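Local coordinates for protein 2-dehydropantoate 2-reductase (Geobacter metallireducens, PDB 3HN2) that probably catalyses the NADPH-dependent reduction of ketopantoate to pantoic acid, the second step on the route from 3-methyl-2-oxobutanoate to pantoate in pantothenate biosynthesis, at residues Q201-L206 with S258-R263. Residues are numbered along the deposited sequence; the frame is centred on the assembly and turned at random.
Sequences QQPVNL and SMEIDR
Glu-260 reaches from helix 258-264 to the backbone of Gln-201 and Gln-202, where the chain leaves helix 179-200, while Arg-263, one turn further along, meets the side chain of Gln-201. The pairing is a small instance of a helix lying against the end of another in the all-helical C-terminal part of a ketopantoate reductase. The tighter half belongs to Glu-260. With CG anti to the backbone N (chi1 -180°) and the rest of the chain extended, its carboxylate lands on the linker. OE2 lies 3.1 Å from Gln-202 N, but the angle is too poor for a hydrogen bond, and OE1 sits 3.0 Å from Gln-202 O, an approach of two acceptors. Cys-197 of helix 179-200 also touches this buried side chain. The looser half lies toward solvent, where the side chains of exposed Gln-201 and Arg-263 cross at about a right angle, yet their flat ends stack. OE1 of Gln-201 stands 3.6 Å above the plane of the Arg-263 guanidinium, over the centre of one face, and the amide and guanidinium planes are tilted by only 19°. NE and NH2 of Arg-263 turn to helix 179-200: NE binds the carbonyl of Ala-198 and NH2 that of Leu-199, tying the arginine to its last turn. An alanine in place of Arg-263 would probably leave those two carbonyls without their donors and the Gln-201 amide without the flat surface it rests on. No hydrogen bond joins the two segments, so the attraction between them rests mainly on this stack; the approach of Glu-260 is close but not evidently favourable, since two acceptors so near would probably repel if the carboxylate is charged, which could raise its tendency to hold a proton.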
loop_
_atom_site.group_PDB
_atom_site.type_symbol
_atom_site.label_atom_id
_atom_site.label_comp_id
_atom_site.label_asym_id
_atom_site.label_seq_id
_atom_site.Cartn_x
_atom_site.Cartn_y
_atom_site.Cartn_z
ATOM N N GLN A 201 -3.978 18.547 9.038
ATOM C CA GLN A 201 -5.295 17.888 8.913
ATOM C C GLN A 201 -5.668 17.472 7.479
ATOM O O GLN A 201 -6.749 17.784 6.977
ATOM C CB GLN A 201 -6.436 18.606 9.673
ATOM C CG GLN A 201 -6.115 19.976 10.261
ATOM C CD GLN A 201 -6.961 20.319 11.466
ATOM O OE1 GLN A 201 -7.150 19.496 12.366
ATOM N NE2 GLN A 201 -7.467 21.547 11.500
ATOM N N GLN A 202 -4.743 16.761 6.835
ATOM C CA GLN A 202 -4.949 16.220 5.493
ATOM C C GLN A 202 -4.550 14.746 5.467
ATOM O O GLN A 202 -3.654 14.354 6.199
ATOM C CB GLN A 202 -4.087 16.979 4.485
ATOM C CG GLN A 202 -4.427 18.446 4.321
ATOM C CD GLN A 202 -3.259 19.243 3.783
ATOM O OE1 GLN A 202 -2.323 18.684 3.214
ATOM N NE2 GLN A 202 -3.303 20.555 3.964
ATOM N N PRO A 203 -5.204 13.924 4.622
ATOM C CA PRO A 203 -4.770 12.523 4.468
ATOM C C PRO A 203 -3.418 12.366 3.748
ATOM O O PRO A 203 -2.892 13.337 3.193
ATOM C CB PRO A 203 -5.893 11.901 3.636
ATOM C CG PRO A 203 -6.466 13.044 2.872
ATOM C CD PRO A 203 -6.384 14.224 3.788
ATOM N N VAL A 204 -2.879 11.145 3.753
ATOM C CA VAL A 204 -1.508 10.870 3.277
ATOM C C VAL A 204 -1.250 11.171 1.788
ATOM O O VAL A 204 -0.150 11.589 1.427
ATOM C CB VAL A 204 -1.009 9.425 3.643
ATOM C CG1 VAL A 204 -0.988 9.224 5.140
ATOM C CG2 VAL A 204 -1.860 8.341 2.992
ATOM N N ASN A 205 -2.264 10.981 0.945
ATOM C CA ASN A 205 -2.135 11.202 -0.506
ATOM C C ASN A 205 -1.785 12.632 -0.904
ATOM O O ASN A 205 -1.096 12.848 -1.898
ATOM C CB ASN A 205 -3.403 10.767 -1.240
ATOM C CG ASN A 205 -4.629 11.545 -0.806
ATOM O OD1 ASN A 205 -5.185 11.311 0.264
ATOM N ND2 ASN A 205 -5.061 12.476 -1.644
ATOM N N LEU A 206 -2.259 13.592 -0.116
ATOM C CA LEU A 206 -1.974 15.002 -0.329
ATOM C C LEU A 206 -0.538 15.359 0.040
ATOM O O LEU A 206 0.153 16.003 -0.758
ATOM C CB LEU A 206 -2.970 15.869 0.446
ATOM C CG LEU A 206 -4.450 15.756 0.050
ATOM C CD1 LEU A 206 -5.287 16.747 0.841
ATOM C CD2 LEU A 206 -4.649 15.965 -1.447
ATOM N N SER A 258 -3.809 7.382 12.548
ATOM C CA SER A 258 -4.413 7.373 13.884
ATOM C C SER A 258 -4.385 8.722 14.591
ATOM O O SER A 258 -5.378 9.116 15.201
ATOM C CB SER A 258 -3.750 6.308 14.758
ATOM O OG SER A 258 -2.348 6.508 14.832
ATOM N N MET A 259 -3.259 9.430 14.481
ATOM C CA MET A 259 -3.063 10.731 15.125
ATOM C C MET A 259 -3.959 11.836 14.573
ATOM O O MET A 259 -4.406 12.704 15.327
ATOM C CB MET A 259 -1.604 11.171 15.023
ATOM C CG MET A 259 -0.745 10.835 16.232
ATOM S SD MET A 259 0.767 11.826 16.273
ATOM C CE MET A 259 0.064 13.446 16.349
ATOM N N GLU A 260 -4.203 11.804 13.264
ATOM C CA GLU A 260 -5.096 12.755 12.607
ATOM C C GLU A 260 -6.544 12.536 13.060
ATOM O O GLU A 260 -7.272 13.498 13.318
ATOM C CB GLU A 260 -4.976 12.637 11.082
ATOM C CG GLU A 260 -5.875 13.609 10.305
ATOM C CD GLU A 260 -5.712 13.532 8.794
ATOM O OE1 GLU A 260 -4.975 12.652 8.295
ATOM O OE2 GLU A 260 -6.339 14.363 8.102
ATOM N N ILE A 261 -6.938 11.267 13.160
ATOM C CA ILE A 261 -8.267 10.873 13.635
ATOM C C ILE A 261 -8.486 11.348 15.074
ATOM O O ILE A 261 -9.539 11.899 15.398
ATOM C CB ILE A 261 -8.486 9.328 13.517
ATOM C CG1 ILE A 261 -8.342 8.848 12.061
ATOM C CG2 ILE A 261 -9.839 8.898 14.108
ATOM C CD1 ILE A 261 -9.304 9.494 11.059
ATOM N N ASP A 262 -7.470 11.159 15.912
ATOM C CA ASP A 262 -7.489 11.631 17.297
ATOM C C ASP A 262 -7.600 13.159 17.400
ATOM O O ASP A 262 -8.268 13.678 18.297
ATOM C CB ASP A 262 -6.246 11.139 18.044
ATOM C CG ASP A 262 -6.243 9.634 18.267
ATOM O OD1 ASP A 262 -7.313 9.059 18.561
ATOM O OD2 ASP A 262 -5.156 9.024 18.164
ATOM N N ARG A 263 -6.941 13.860 16.477
ATOM C CA ARG A 263 -7.021 15.317 16.359
ATOM C C ARG A 263 -8.439 15.767 15.982
ATOM O O ARG A 263 -8.965 16.714 16.574
ATOM C CB ARG A 263 -5.994 15.809 15.331
ATOM C CG ARG A 263 -6.077 17.281 14.942
ATOM C CD ARG A 263 -4.988 18.086 15.611
ATOM N NE ARG A 263 -4.345 19.010 14.677
ATOM C CZ ARG A 263 -4.413 20.337 14.743
ATOM N NH1 ARG A 263 -5.096 20.931 15.713
ATOM N NH2 ARG A 263 -3.787 21.072 13.834
#